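Local coordinates for protein fimbrin (Schizosaccharomyces pombe, PDB 1RT8) that binds actin filaments and crosslinks them, and takes part in cell polarity, cytokinesis, mating and spore formation, at residues L52-L57 with N90-S95; R14-K19 with Y237-A242; I127-L132 with L250-V255; L292-L297 with L317-K322. All blocks are in the same frame, centred on the assembly; numbering follows the deposited sequence.

Contact 1: residues L52-L57 with N90-S95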
loop_
_atom_site.group_PDB
_atom_site.type_symbol
_atom_site.label_atom_id
_atom_site.label_comp_id
_atom_site.label_asym_id
_atom_site.label_seq_id
_atom_site.Cartn_x
_atom_site.Cartn_y
_atom_site.Cartn_z
ATOM N N LEU A 52 -5.594 -9.181 -15.523
ATOM C CA LEU A 52 -4.399 -10.026 -15.411
ATOM C C LEU A 52 -3.083 -9.243 -15.358
ATOM O O LEU A 52 -2.252 -9.472 -14.476
ATOM C CB LEU A 52 -4.365 -11.050 -16.559
ATOM C CG LEU A 52 -5.467 -12.111 -16.450
ATOM C CD1 LEU A 52 -5.467 -13.004 -17.684
ATOM C CD2 LEU A 52 -5.256 -12.934 -15.198
ATOM N N ILE A 53 -2.896 -8.328 -16.301
ATOM C CA ILE A 53 -1.688 -7.512 -16.347
ATOM C C ILE A 53 -1.505 -6.742 -15.050
ATOM O O ILE A 53 -0.405 -6.718 -14.485
ATOM C CB ILE A 53 -1.744 -6.511 -17.509
ATOM C CG1 ILE A 53 -1.631 -7.266 -18.838
ATOM C CG2 ILE A 53 -0.641 -5.481 -17.369
ATOM C CD1 ILE A 53 -1.688 -6.375 -20.054
ATOM N N LEU A 54 -2.577 -6.112 -14.574
ATOM C CA LEU A 54 -2.497 -5.348 -13.329
ATOM C C LEU A 54 -2.179 -6.234 -12.133
ATOM O O LEU A 54 -1.386 -5.853 -11.274
ATOM C CB LEU A 54 -3.803 -4.585 -13.090
ATOM C CG LEU A 54 -3.995 -3.437 -14.082
ATOM C CD1 LEU A 54 -5.379 -2.811 -13.911
ATOM C CD2 LEU A 54 -2.895 -2.410 -13.866
ATOM N N SER A 55 -2.796 -7.415 -12.074
ATOM C CA SER A 55 -2.548 -8.349 -10.978
ATOM C C SER A 55 -1.077 -8.746 -10.980
ATOM O O SER A 55 -0.457 -8.875 -9.920
ATOM C CB SER A 55 -3.419 -9.610 -11.121
ATOM O OG SER A 55 -4.783 -9.333 -10.855
ATOM N N LYS A 56 -0.530 -8.949 -12.177
ATOM C CA LYS A 56 0.879 -9.308 -12.327
ATOM C C LYS A 56 1.768 -8.146 -11.863
ATOM O O LYS A 56 2.764 -8.350 -11.165
ATOM C CB LYS A 56 1.190 -9.644 -13.792
ATOM C CG LYS A 56 0.539 -10.921 -14.314
ATOM C CD LYS A 56 1.202 -12.155 -13.733
ATOM C CE LYS A 56 0.670 -13.439 -14.396
ATOM N NZ LYS A 56 1.457 -14.624 -13.946
ATOM N N LEU A 57 1.414 -6.927 -12.248
ATOM C CA LEU A 57 2.199 -5.765 -11.841
ATOM C C LEU A 57 2.208 -5.658 -10.310
ATOM O O LEU A 57 3.234 -5.355 -9.691
ATOM C CB LEU A 57 1.607 -4.497 -12.462
ATOM C CG LEU A 57 2.371 -3.204 -12.205
ATOM C CD1 LEU A 57 3.767 -3.306 -12.817
ATOM C CD2 LEU A 57 1.607 -2.037 -12.810
ATOM N N ASN A 90 -11.822 -7.136 -9.154
ATOM C CA ASN A 90 -12.091 -6.968 -7.727
ATOM C C ASN A 90 -10.804 -7.300 -6.967
ATOM O O ASN A 90 -10.448 -6.630 -5.988
ATOM C CB ASN A 90 -13.205 -7.912 -7.263
ATOM C CG ASN A 90 -14.583 -7.413 -7.634
ATOM O OD1 ASN A 90 -14.752 -6.260 -8.012
ATOM N ND2 ASN A 90 -15.580 -8.279 -7.513
ATOM N N VAL A 91 -10.121 -8.354 -7.416
ATOM C CA VAL A 91 -8.862 -8.782 -6.797
ATOM C C VAL A 91 -7.803 -7.681 -6.940
ATOM O O VAL A 91 -7.068 -7.389 -5.998
ATOM C CB VAL A 91 -8.325 -10.070 -7.454
ATOM C CG1 VAL A 91 -6.943 -10.390 -6.908
ATOM C CG2 VAL A 91 -9.273 -11.231 -7.186
ATOM N N VAL A 92 -7.726 -7.087 -8.126
ATOM C CA VAL A 92 -6.783 -6.001 -8.397
ATOM C C VAL A 92 -7.062 -4.808 -7.484
ATOM O O VAL A 92 -6.194 -4.372 -6.724
ATOM C CB VAL A 92 -6.890 -5.529 -9.874
ATOM C CG1 VAL A 92 -6.220 -4.172 -10.054
ATOM C CG2 VAL A 92 -6.239 -6.561 -10.794
ATOM N N ILE A 93 -8.290 -4.297 -7.556
ATOM C CA ILE A 93 -8.699 -3.132 -6.778
ATOM C C ILE A 93 -8.508 -3.284 -5.273
ATOM O O ILE A 93 -7.919 -2.427 -4.630
ATOM C CB ILE A 93 -10.189 -2.787 -7.037
ATOM C CG1 ILE A 93 -10.375 -2.263 -8.466
ATOM C CG2 ILE A 93 -10.682 -1.770 -5.993
ATOM C CD1 ILE A 93 -9.638 -0.993 -8.761
ATOM N N ASN A 94 -9.017 -4.370 -4.710
ATOM C CA ASN A 94 -8.917 -4.581 -3.276
ATOM C C ASN A 94 -7.531 -4.918 -2.764
ATOM O O ASN A 94 -7.231 -4.694 -1.585
ATOM C CB ASN A 94 -9.942 -5.622 -2.852
ATOM C CG ASN A 94 -11.354 -5.129 -3.084
ATOM O OD1 ASN A 94 -11.673 -3.995 -2.732
ATOM N ND2 ASN A 94 -12.196 -5.955 -3.687
ATOM N N SER A 95 -6.680 -5.443 -3.639
ATOM C CA SER A 95 -5.312 -5.736 -3.235
ATOM C C SER A 95 -4.595 -4.386 -3.176
ATOM O O SER A 95 -3.890 -4.075 -2.214
ATOM C CB SER A 95 -4.615 -6.644 -4.262
ATOM O OG SER A 95 -5.164 -7.945 -4.264
#
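In the all-helical core of the first calponin-homology domain, helix 52-61 meets helix 82-99 through Leu54 and Ser55 on one side and Val92 on the other. The backbones come close: Ser55 CA lies 5.5 Å from Val92 CA. Both methyls of Val92 reach Leu54 CB; CG2 also meets Ser55. The Leu54 CB to Val92 CG2 distance is 3.9 Å. The side chains of Leu54 and Val92 cross at about a right angle, and Leu54 CD1 also approaches Val92 CG1. The other contact of Val92 is polar on one side, with Ser55 OG 3.1 Å from Val92 CG2. The hydroxyl is turned back along its own helix (chi1 -71°), where Gly51 O is its hydrogen-bond partner. One turn past Val91, Ser95 OG donates to Val91 O at 2.6 Å, and Ser95 N reaches the same oxygen from the opposite face of the carbonyl plane. Ile112 of helix 109-113 packs on both Leu54 and Val92. All three touching residues are buried. Both serine hydroxyls are bonded to a carbonyl four residues earlier in the chain, so across the interface Ser55 OG meets only a methyl, and the contact rests on van der Waals packing round Val92.

Contact 2: residues R14-K19 with Y237-A242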
loop_
_atom_site.group_PDB
_atom_site.type_symbol
_atom_site.label_atom_id
_atom_site.label_comp_id
_atom_site.label_asym_id
_atom_site.label_seq_id
_atom_site.Cartn_x
_atom_site.Cartn_y
_atom_site.Cartn_z
ATOM N N ARG A 14 3.123 7.285 -20.219
ATOM C CA ARG A 14 2.487 6.128 -20.839
ATOM C C ARG A 14 3.519 5.228 -21.502
ATOM O O ARG A 14 3.529 4.018 -21.285
ATOM C CB ARG A 14 1.456 6.579 -21.876
ATOM C CG ARG A 14 0.796 5.429 -22.628
ATOM C CD ARG A 14 -0.370 5.926 -23.462
ATOM N NE ARG A 14 0.016 7.048 -24.313
ATOM C CZ ARG A 14 0.891 6.966 -25.311
ATOM N NH1 ARG A 14 1.477 5.811 -25.596
ATOM N NH2 ARG A 14 1.185 8.048 -26.023
ATOM N N ARG A 15 4.395 5.825 -22.306
ATOM C CA ARG A 15 5.420 5.054 -22.999
ATOM C C ARG A 15 6.325 4.305 -22.033
ATOM O O ARG A 15 6.456 3.081 -22.109
ATOM C CB ARG A 15 6.281 5.963 -23.883
ATOM C CG ARG A 15 7.358 5.207 -24.653
ATOM C CD ARG A 15 8.309 6.119 -25.429
ATOM N NE ARG A 15 7.662 6.849 -26.516
ATOM C CZ ARG A 15 6.970 7.974 -26.362
ATOM N NH1 ARG A 15 6.831 8.510 -25.156
ATOM N NH2 ARG A 15 6.425 8.570 -27.414
ATOM N N GLU A 16 6.948 5.045 -21.121
ATOM C CA GLU A 16 7.861 4.450 -20.155
ATOM C C GLU A 16 7.190 3.419 -19.253
ATOM O O GLU A 16 7.754 2.353 -19.015
ATOM C CB GLU A 16 8.530 5.545 -19.312
ATOM C CG GLU A 16 9.313 6.579 -20.125
ATOM C CD GLU A 16 10.252 5.946 -21.151
ATOM O OE1 GLU A 16 10.929 4.955 -20.818
ATOM O OE2 GLU A 16 10.316 6.445 -22.291
ATOM N N PHE A 17 5.993 3.720 -18.751
ATOM C CA PHE A 17 5.297 2.766 -17.885
ATOM C C PHE A 17 5.052 1.456 -18.631
ATOM O O PHE A 17 5.269 0.370 -18.091
ATOM C CB PHE A 17 3.961 3.345 -17.396
ATOM C CG PHE A 17 4.107 4.477 -16.415
ATOM C CD1 PHE A 17 3.016 5.271 -16.085
ATOM C CD2 PHE A 17 5.335 4.752 -15.822
ATOM C CE1 PHE A 17 3.145 6.322 -15.183
ATOM C CE2 PHE A 17 5.473 5.803 -14.914
ATOM C CZ PHE A 17 4.375 6.589 -14.597
ATOM N N ILE A 18 4.601 1.555 -19.876
ATOM C CA ILE A 18 4.353 0.358 -20.664
ATOM C C ILE A 18 5.652 -0.406 -20.889
ATOM O O ILE A 18 5.667 -1.635 -20.861
ATOM C CB ILE A 18 3.732 0.701 -22.027
ATOM C CG1 ILE A 18 2.344 1.318 -21.820
ATOM C CG2 ILE A 18 3.648 -0.553 -22.880
ATOM C CD1 ILE A 18 1.720 1.898 -23.079
ATOM N N LYS A 19 6.745 0.320 -21.113
ATOM C CA LYS A 19 8.034 -0.329 -21.322
ATOM C C LYS A 19 8.427 -1.092 -20.063
ATOM O O LYS A 19 8.890 -2.235 -20.133
ATOM C CB LYS A 19 9.107 0.705 -21.672
ATOM C CG LYS A 19 8.885 1.391 -23.014
ATOM C CD LYS A 19 10.035 2.329 -23.372
ATOM C CE LYS A 19 11.359 1.583 -23.515
ATOM N NZ LYS A 19 12.437 2.466 -24.045
ATOM N N TYR A 237 13.647 4.512 -17.036
ATOM C CA TYR A 237 12.521 5.438 -16.869
ATOM C C TYR A 237 12.657 6.856 -17.419
ATOM O O TYR A 237 11.745 7.361 -18.080
ATOM C CB TYR A 237 12.137 5.570 -15.392
ATOM C CG TYR A 237 11.773 4.285 -14.696
ATOM C CD1 TYR A 237 12.738 3.536 -14.028
ATOM C CD2 TYR A 237 10.457 3.824 -14.688
ATOM C CE1 TYR A 237 12.399 2.353 -13.360
ATOM C CE2 TYR A 237 10.107 2.646 -14.028
ATOM C CZ TYR A 237 11.081 1.916 -13.367
ATOM O OH TYR A 237 10.744 0.747 -12.714
ATOM N N LEU A 238 13.788 7.494 -17.137
ATOM C CA LEU A 238 14.020 8.885 -17.534
ATOM C C LEU A 238 14.584 9.139 -18.931
ATOM O O LEU A 238 15.500 8.455 -19.380
ATOM C CB LEU A 238 14.938 9.542 -16.499
ATOM C CG LEU A 238 15.048 11.067 -16.454
ATOM C CD1 LEU A 238 13.682 11.674 -16.166
ATOM C CD2 LEU A 238 16.052 11.465 -15.373
ATOM N N THR A 239 14.030 10.141 -19.604
ATOM C CA THR A 239 14.490 10.531 -20.930
ATOM C C THR A 239 14.984 11.974 -20.840
ATOM O O THR A 239 14.626 12.706 -19.913
ATOM C CB THR A 239 13.355 10.486 -21.963
ATOM O OG1 THR A 239 12.333 11.419 -21.587
ATOM C CG2 THR A 239 12.775 9.079 -22.061
ATOM N N PRO A 240 15.805 12.406 -21.805
ATOM C CA PRO A 240 16.319 13.779 -21.785
ATOM C C PRO A 240 15.205 14.807 -21.651
ATOM O O PRO A 240 15.309 15.743 -20.861
ATOM C CB PRO A 240 17.044 13.891 -23.119
ATOM C CG PRO A 240 17.546 12.489 -23.337
ATOM C CD PRO A 240 16.328 11.668 -22.968
ATOM N N THR A 241 14.137 14.618 -22.421
ATOM C CA THR A 241 12.997 15.529 -22.402
ATOM C C THR A 241 12.204 15.446 -21.095
ATOM O O THR A 241 11.723 16.462 -20.590
ATOM C CB THR A 241 12.045 15.255 -23.598
ATOM O OG1 THR A 241 11.823 13.844 -23.719
ATOM C CG2 THR A 241 12.644 15.787 -24.900
ATOM N N ALA A 242 12.072 14.243 -20.541
ATOM C CA ALA A 242 11.343 14.073 -19.285
ATOM C C ALA A 242 12.145 14.695 -18.144
ATOM O O ALA A 242 11.582 15.177 -17.161
ATOM C CB ALA A 242 11.094 12.591 -19.007
#
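Glu16 sets its CG against the oxygen end of the Tyr237 carbonyl, with Glu16 CG 3.3 Å from Tyr237 O. The contact joins the two calponin-homology domains of the first actin-binding region. Glu16 belongs to helix 11-25 of the first domain. Residues 237-239 are the loop that leads into helix 240-244 of the second. Glu16 CA and Tyr237 CA are 5.8 Å apart. The glutamate chain is bent at its second torsion (chi2 -48°), which folds the carboxylate back beside the loop. Its OE2 then lies 3.6 Å from Thr239 CG2, a contact with a methyl and not with a donor. Tyr237 O is buried here and has no partner in the model. That is an unfavourable feature, since the atoms of helix 11-25 that face it here are carbons and a carboxylate oxygen, Glu16 OE1, at 3.7 Å from Tyr237 O. Burial beside a carbonyl oxygen may raise the proton affinity of the glutamate. Helix 248-261 closes the floor of the contact, where Leu250 touches Glu16 and Ala253 touches Tyr237. Glu12, one turn before Glu16, accepts hydrogen bonds from the hydroxyls of Thr239 and Thr241, so polar links between the domains lie next to this contact. Thr239 is also the N-cap of helix 240-244: its OG1 accepts from Ala242 N at 3.0 Å, with an N-H...O angle of 149°.

Contact 3: residues I127-L132 with L250-V255. With SO4 (sulfate ion), chain C.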
loop_
_atom_site.group_PDB
_atom_site.type_symbol
_atom_site.label_atom_id
_atom_site.label_comp_id
_atom_site.label_asym_id
_atom_site.label_seq_id
_atom_site.Cartn_x
_atom_site.Cartn_y
_atom_site.Cartn_z
ATOM N N ILE A 127 1.072 1.604 -8.408
ATOM C CA ILE A 127 1.630 0.261 -8.224
ATOM C C ILE A 127 3.151 0.269 -8.441
ATOM O O ILE A 127 3.895 -0.292 -7.630
ATOM C CB ILE A 127 0.963 -0.770 -9.172
ATOM C CG1 ILE A 127 -0.532 -0.880 -8.838
ATOM C CG2 ILE A 127 1.603 -2.148 -9.005
ATOM C CD1 ILE A 127 -1.304 -1.849 -9.721
ATOM N N ILE A 128 3.606 0.914 -9.517
ATOM C CA ILE A 128 5.035 1.000 -9.831
ATOM C C ILE A 128 5.791 1.732 -8.732
ATOM O O ILE A 128 6.882 1.315 -8.330
ATOM C CB ILE A 128 5.293 1.745 -11.158
ATOM C CG1 ILE A 128 4.846 0.888 -12.345
ATOM C CG2 ILE A 128 6.786 2.078 -11.291
ATOM C CD1 ILE A 128 5.033 1.571 -13.682
ATOM N N ARG A 129 5.211 2.834 -8.261
ATOM C CA ARG A 129 5.816 3.634 -7.203
ATOM C C ARG A 129 5.956 2.837 -5.916
ATOM O O ARG A 129 6.983 2.910 -5.252
ATOM C CB ARG A 129 4.978 4.892 -6.955
ATOM C CG ARG A 129 5.363 5.692 -5.713
ATOM C CD ARG A 129 4.609 7.020 -5.676
ATOM N NE ARG A 129 4.886 7.799 -4.474
ATOM C CZ ARG A 129 4.460 7.474 -3.258
ATOM N NH1 ARG A 129 3.732 6.378 -3.077
ATOM N NH2 ARG A 129 4.752 8.250 -2.222
ATOM N N ARG A 130 4.925 2.072 -5.566
ATOM C CA ARG A 130 4.957 1.268 -4.356
ATOM C C ARG A 130 6.077 0.224 -4.388
ATOM O O ARG A 130 6.614 -0.145 -3.347
ATOM C CB ARG A 130 3.604 0.572 -4.147
ATOM C CG ARG A 130 3.577 -0.461 -3.004
ATOM C CD ARG A 130 3.909 0.172 -1.659
ATOM N NE ARG A 130 3.966 -0.815 -0.578
ATOM C CZ ARG A 130 4.914 -1.743 -0.449
ATOM N NH1 ARG A 130 5.906 -1.827 -1.329
ATOM N NH2 ARG A 130 4.864 -2.603 0.562
ATOM N N GLY A 131 6.443 -0.233 -5.580
ATOM C CA GLY A 131 7.484 -1.241 -5.691
ATOM C C GLY A 131 8.916 -0.745 -5.833
ATOM O O GLY A 131 9.858 -1.505 -5.613
ATOM N N LEU A 132 9.080 0.529 -6.181
ATOM C CA LEU A 132 10.400 1.123 -6.383
ATOM C C LEU A 132 11.522 0.736 -5.422
ATOM O O LEU A 132 12.588 0.335 -5.870
ATOM C CB LEU A 132 10.281 2.644 -6.435
ATOM C CG LEU A 132 9.446 3.185 -7.595
ATOM C CD1 LEU A 132 9.386 4.697 -7.496
ATOM C CD2 LEU A 132 10.053 2.756 -8.925
ATOM N N LEU A 250 8.790 10.050 -13.509
ATOM C CA LEU A 250 9.921 9.451 -14.202
ATOM C C LEU A 250 11.238 9.757 -13.501
ATOM O O LEU A 250 12.122 8.909 -13.458
ATOM C CB LEU A 250 9.961 9.922 -15.658
ATOM C CG LEU A 250 8.690 9.579 -16.443
ATOM C CD1 LEU A 250 8.761 10.168 -17.849
ATOM C CD2 LEU A 250 8.515 8.073 -16.495
ATOM N N ASN A 251 11.371 10.958 -12.942
ATOM C CA ASN A 251 12.608 11.307 -12.248
ATOM C C ASN A 251 12.709 10.559 -10.921
ATOM O O ASN A 251 13.792 10.142 -10.520
ATOM C CB ASN A 251 12.703 12.825 -12.027
ATOM C CG ASN A 251 13.319 13.553 -13.217
ATOM O OD1 ASN A 251 14.532 13.479 -13.444
ATOM N ND2 ASN A 251 12.490 14.255 -13.982
ATOM N N LEU A 252 11.584 10.370 -10.244
ATOM C CA LEU A 252 11.594 9.641 -8.983
ATOM C C LEU A 252 11.999 8.188 -9.248
ATOM O O LEU A 252 12.838 7.627 -8.546
ATOM C CB LEU A 252 10.207 9.665 -8.338
ATOM C CG LEU A 252 10.070 8.853 -7.048
ATOM C CD1 LEU A 252 10.838 9.548 -5.929
ATOM C CD2 LEU A 252 8.601 8.717 -6.668
ATOM N N ALA A 253 11.405 7.584 -10.270
ATOM C CA ALA A 253 11.700 6.195 -10.602
ATOM C C ALA A 253 13.184 6.038 -10.936
ATOM O O ALA A 253 13.840 5.097 -10.478
ATOM C CB ALA A 253 10.828 5.741 -11.772
ATOM N N PHE A 254 13.702 6.967 -11.733
ATOM C CA PHE A 254 15.108 6.978 -12.117
ATOM C C PHE A 254 15.964 6.946 -10.849
ATOM O O PHE A 254 16.808 6.066 -10.685
ATOM C CB PHE A 254 15.406 8.252 -12.914
ATOM C CG PHE A 254 16.864 8.470 -13.210
ATOM C CD1 PHE A 254 17.511 7.726 -14.193
ATOM C CD2 PHE A 254 17.585 9.442 -12.522
ATOM C CE1 PHE A 254 18.862 7.952 -14.492
ATOM C CE2 PHE A 254 18.931 9.677 -12.810
ATOM C CZ PHE A 254 19.570 8.930 -13.801
ATOM N N VAL A 255 15.737 7.903 -9.949
ATOM C CA VAL A 255 16.492 7.978 -8.700
ATOM C C VAL A 255 16.343 6.717 -7.843
ATOM O O VAL A 255 17.290 6.284 -7.190
ATOM C CB VAL A 255 16.060 9.195 -7.845
ATOM C CG1 VAL A 255 16.787 9.175 -6.503
ATOM C CG2 VAL A 255 16.361 10.486 -8.591
HETATM S S SO4 C . 2.433 7.727 0.876
HETATM O O1 SO4 C . 2.249 7.550 -0.725
HETATM O O2 SO4 C . 3.527 6.839 1.216
HETATM O O3 SO4 C . 2.674 8.978 1.166
HETATM O O4 SO4 C . 1.203 7.191 1.399
#
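The guanidinium of Arg129 has Leu252 CD2 lying obliquely to its plane, with NE 4.4 Å from that methyl. Sulfate O1 also sits obliquely, and sulfate O2 lies at the edge, in plane. NH1 and NH2 each give O1 a weak hydrogen bond, both 3.0 Å long, and the N-H...O1 angle at NH1 is only 125°. The sulfate probably came from the crystallisation liquor. The arginine chain is extended from CG to NE, with CG turned away from the backbone N (chi1 170°), and this carries the charged end past Leu252. There NH2 also forms a salt bridge with Glu163, which would offset part of its charge. The apolar half of the contact is Leu132. Its CD1 is 4.2 Å from Leu252 CD2, and its CD2 is 4.2 Å from Ala253 CB. The leucine thus straddles two successive residues of one helix. The C-terminal part of helix 117-131 of the first calponin-homology domain, together with Leu132, is in this way packed against helix 248-261 of the second. Helix 162-176 adds Leu166 against Leu252, and helix 11-25 lies alongside, with Phe17 on Ile128.

Contact 4: residues L292-L297 with L317-K322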
loop_
_atom_site.group_PDB
_atom_site.type_symbol
_atom_site.label_atom_id
_atom_site.label_comp_id
_atom_site.label_asym_id
_atom_site.label_seq_id
_atom_site.Cartn_x
_atom_site.Cartn_y
_atom_site.Cartn_z
ATOM N N LEU A 292 -2.966 1.114 7.910
ATOM C CA LEU A 292 -3.544 0.970 6.581
ATOM C C LEU A 292 -5.012 1.372 6.645
ATOM O O LEU A 292 -5.499 2.111 5.793
ATOM C CB LEU A 292 -3.426 -0.479 6.097
ATOM C CG LEU A 292 -2.032 -1.000 5.726
ATOM C CD1 LEU A 292 -2.056 -2.519 5.649
ATOM C CD2 LEU A 292 -1.596 -0.398 4.386
ATOM N N TRP A 293 -5.715 0.902 7.668
ATOM C CA TRP A 293 -7.131 1.226 7.805
ATOM C C TRP A 293 -7.376 2.734 7.927
ATOM O O TRP A 293 -8.112 3.320 7.131
ATOM C CB TRP A 293 -7.731 0.504 9.013
ATOM C CG TRP A 293 -9.172 0.851 9.224
ATOM C CD1 TRP A 293 -10.207 0.586 8.379
ATOM C CD2 TRP A 293 -9.730 1.569 10.331
ATOM N NE1 TRP A 293 -11.379 1.098 8.887
ATOM C CE2 TRP A 293 -11.114 1.707 10.085
ATOM C CE3 TRP A 293 -9.194 2.112 11.505
ATOM C CZ2 TRP A 293 -11.974 2.364 10.969
ATOM C CZ3 TRP A 293 -10.050 2.770 12.389
ATOM C CH2 TRP A 293 -11.426 2.890 12.113
ATOM N N LEU A 294 -6.769 3.367 8.924
ATOM C CA LEU A 294 -6.952 4.805 9.097
ATOM C C LEU A 294 -6.564 5.576 7.830
ATOM O O LEU A 294 -7.261 6.508 7.440
ATOM C CB LEU A 294 -6.130 5.310 10.291
ATOM C CG LEU A 294 -6.685 4.947 11.672
ATOM C CD1 LEU A 294 -5.629 5.213 12.746
ATOM C CD2 LEU A 294 -7.948 5.753 11.946
ATOM N N ASN A 295 -5.462 5.192 7.184
ATOM C CA ASN A 295 -5.038 5.894 5.975
ATOM C C ASN A 295 -6.071 5.707 4.878
ATOM O O ASN A 295 -6.220 6.570 4.015
ATOM C CB ASN A 295 -3.669 5.403 5.468
ATOM C CG ASN A 295 -2.498 6.014 6.234
ATOM O OD1 ASN A 295 -2.645 7.031 6.908
ATOM N ND2 ASN A 295 -1.326 5.401 6.113
ATOM N N SER A 296 -6.792 4.588 4.925
ATOM C CA SER A 296 -7.817 4.302 3.927
ATOM C C SER A 296 -8.973 5.285 4.065
ATOM O O SER A 296 -9.761 5.464 3.136
ATOM C CB SER A 296 -8.336 2.858 4.067
ATOM O OG SER A 296 -9.366 2.756 5.038
ATOM N N LEU A 297 -9.074 5.919 5.227
ATOM C CA LEU A 297 -10.135 6.885 5.489
ATOM C C LEU A 297 -9.685 8.256 5.005
ATOM O O LEU A 297 -10.397 9.258 5.171
ATOM C CB LEU A 297 -10.412 6.954 6.981
ATOM C CG LEU A 297 -10.853 5.661 7.647
ATOM C CD1 LEU A 297 -11.065 5.907 9.136
ATOM C CD2 LEU A 297 -12.135 5.178 6.993
ATOM N N LEU A 317 -9.250 12.560 15.371
ATOM C CA LEU A 317 -10.404 13.421 15.194
ATOM C C LEU A 317 -10.884 13.395 13.745
ATOM O O LEU A 317 -12.086 13.392 13.489
ATOM C CB LEU A 317 -10.075 14.843 15.652
ATOM C CG LEU A 317 -9.889 14.933 17.175
ATOM C CD1 LEU A 317 -9.428 16.324 17.582
ATOM C CD2 LEU A 317 -11.192 14.575 17.869
ATOM N N GLN A 318 -9.955 13.360 12.798
ATOM C CA GLN A 318 -10.341 13.300 11.390
ATOM C C GLN A 318 -11.083 11.998 11.109
ATOM O O GLN A 318 -12.093 11.996 10.409
ATOM C CB GLN A 318 -9.123 13.383 10.481
ATOM C CG GLN A 318 -8.482 14.756 10.414
ATOM C CD GLN A 318 -7.201 14.730 9.607
ATOM O OE1 GLN A 318 -7.199 14.363 8.430
ATOM N NE2 GLN A 318 -6.100 15.112 10.238
ATOM N N ALA A 319 -10.575 10.898 11.665
ATOM C CA ALA A 319 -11.176 9.582 11.483
ATOM C C ALA A 319 -12.635 9.600 11.926
ATOM O O ALA A 319 -13.510 9.124 11.193
ATOM C CB ALA A 319 -10.395 8.522 12.277
ATOM N N TYR A 320 -12.897 10.150 13.116
ATOM C CA TYR A 320 -14.266 10.234 13.630
ATOM C C TYR A 320 -15.186 10.907 12.624
ATOM O O TYR A 320 -16.303 10.458 12.414
ATOM C CB TYR A 320 -14.345 11.038 14.934
ATOM C CG TYR A 320 -14.003 10.268 16.189
ATOM C CD1 TYR A 320 -12.821 10.535 16.888
ATOM C CD2 TYR A 320 -14.847 9.258 16.674
ATOM C CE1 TYR A 320 -12.484 9.819 18.033
ATOM C CE2 TYR A 320 -14.508 8.531 17.831
ATOM C CZ TYR A 320 -13.323 8.824 18.497
ATOM O OH TYR A 320 -12.957 8.132 19.618
ATOM N N ASP A 321 -14.710 11.997 12.027
ATOM C CA ASP A 321 -15.486 12.762 11.052
ATOM C C ASP A 321 -15.670 12.023 9.733
ATOM O O ASP A 321 -16.715 12.151 9.088
ATOM C CB ASP A 321 -14.816 14.110 10.798
ATOM C CG ASP A 321 -15.673 15.280 11.237
ATOM O OD1 ASP A 321 -16.532 15.097 12.125
ATOM O OD2 ASP A 321 -15.477 16.391 10.706
ATOM N N LYS A 322 -14.658 11.253 9.334
ATOM C CA LYS A 322 -14.722 10.487 8.089
ATOM C C LYS A 322 -15.737 9.364 8.227
ATOM O O LYS A 322 -16.413 9.004 7.267
ATOM C CB LYS A 322 -13.358 9.883 7.757
ATOM C CG LYS A 322 -12.261 10.902 7.500
ATOM C CD LYS A 322 -12.426 11.588 6.156
ATOM C CE LYS A 322 -11.219 12.467 5.858
ATOM N NZ LYS A 322 -11.318 13.133 4.528
#
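Apolar contacts come first, and they converge on the methyl of Ala319. Leu294 CD2 lies 3.7 Å from Ala319 CB, and Leu297 CD1 lies 4.1 Å from the same carbon. One small side chain therefore takes a branch from each of two leucines. CD1 of Leu297 also sits over one face of the Trp293 ring, 4.1 Å above the plane and offset toward the rim. That joins the indole to the same apolar cluster. Met389 of helix 379-397 touches both Trp293 and Ala319 and extends it.

The second kind is the passage of a lysine chain beside a carbonyl. Lys322 bends at its second torsion (chi2 -74°), and its methylenes run past Leu297 O. CD is the nearest, at 3.2 Å, while NZ is 4.0 Å from that oxygen. Lys322 CB also lies 4.2 Å from Leu297 CB.

None of the hydrogen bonds joins the two segments. Within 292-297, Ser296 OG donates to Trp293 O at 2.5 Å, in the carbonyl plane and on a lone pair, with a C=O...OG angle of 137°. It ties the last turn of helix 282-296 to itself.

Lys322 is exposed, whereas Leu294 and Ala319 are buried. The arrangement is a helix-helix contact of the third calponin-homology domain, a small all-helical fold, with helix 282-296 ending against helix 314-323.

In the fold
Contacts 1 and 4 each join two helices inside one calponin-homology domain, the first and the third. Contacts 2 and 3 both join the first domain to the second, and they touch each other through Leu238 and Asn251. Helix 117-131 links contacts 1 and 3, since Ile127 packs on Leu57; contact 4 touches none of the others. Contacts 1 and 3 are buried, whereas contacts 2 and 4 are partly buried. Contact 1 is mostly apolar. Contact 3 combines leucine packing with a charged arginine at its border. Contact 2 sets a glutamate against a backbone carbonyl and lies about 35 Å, centre to centre, from contact 4, across the chain's centre, in the other actin-binding region.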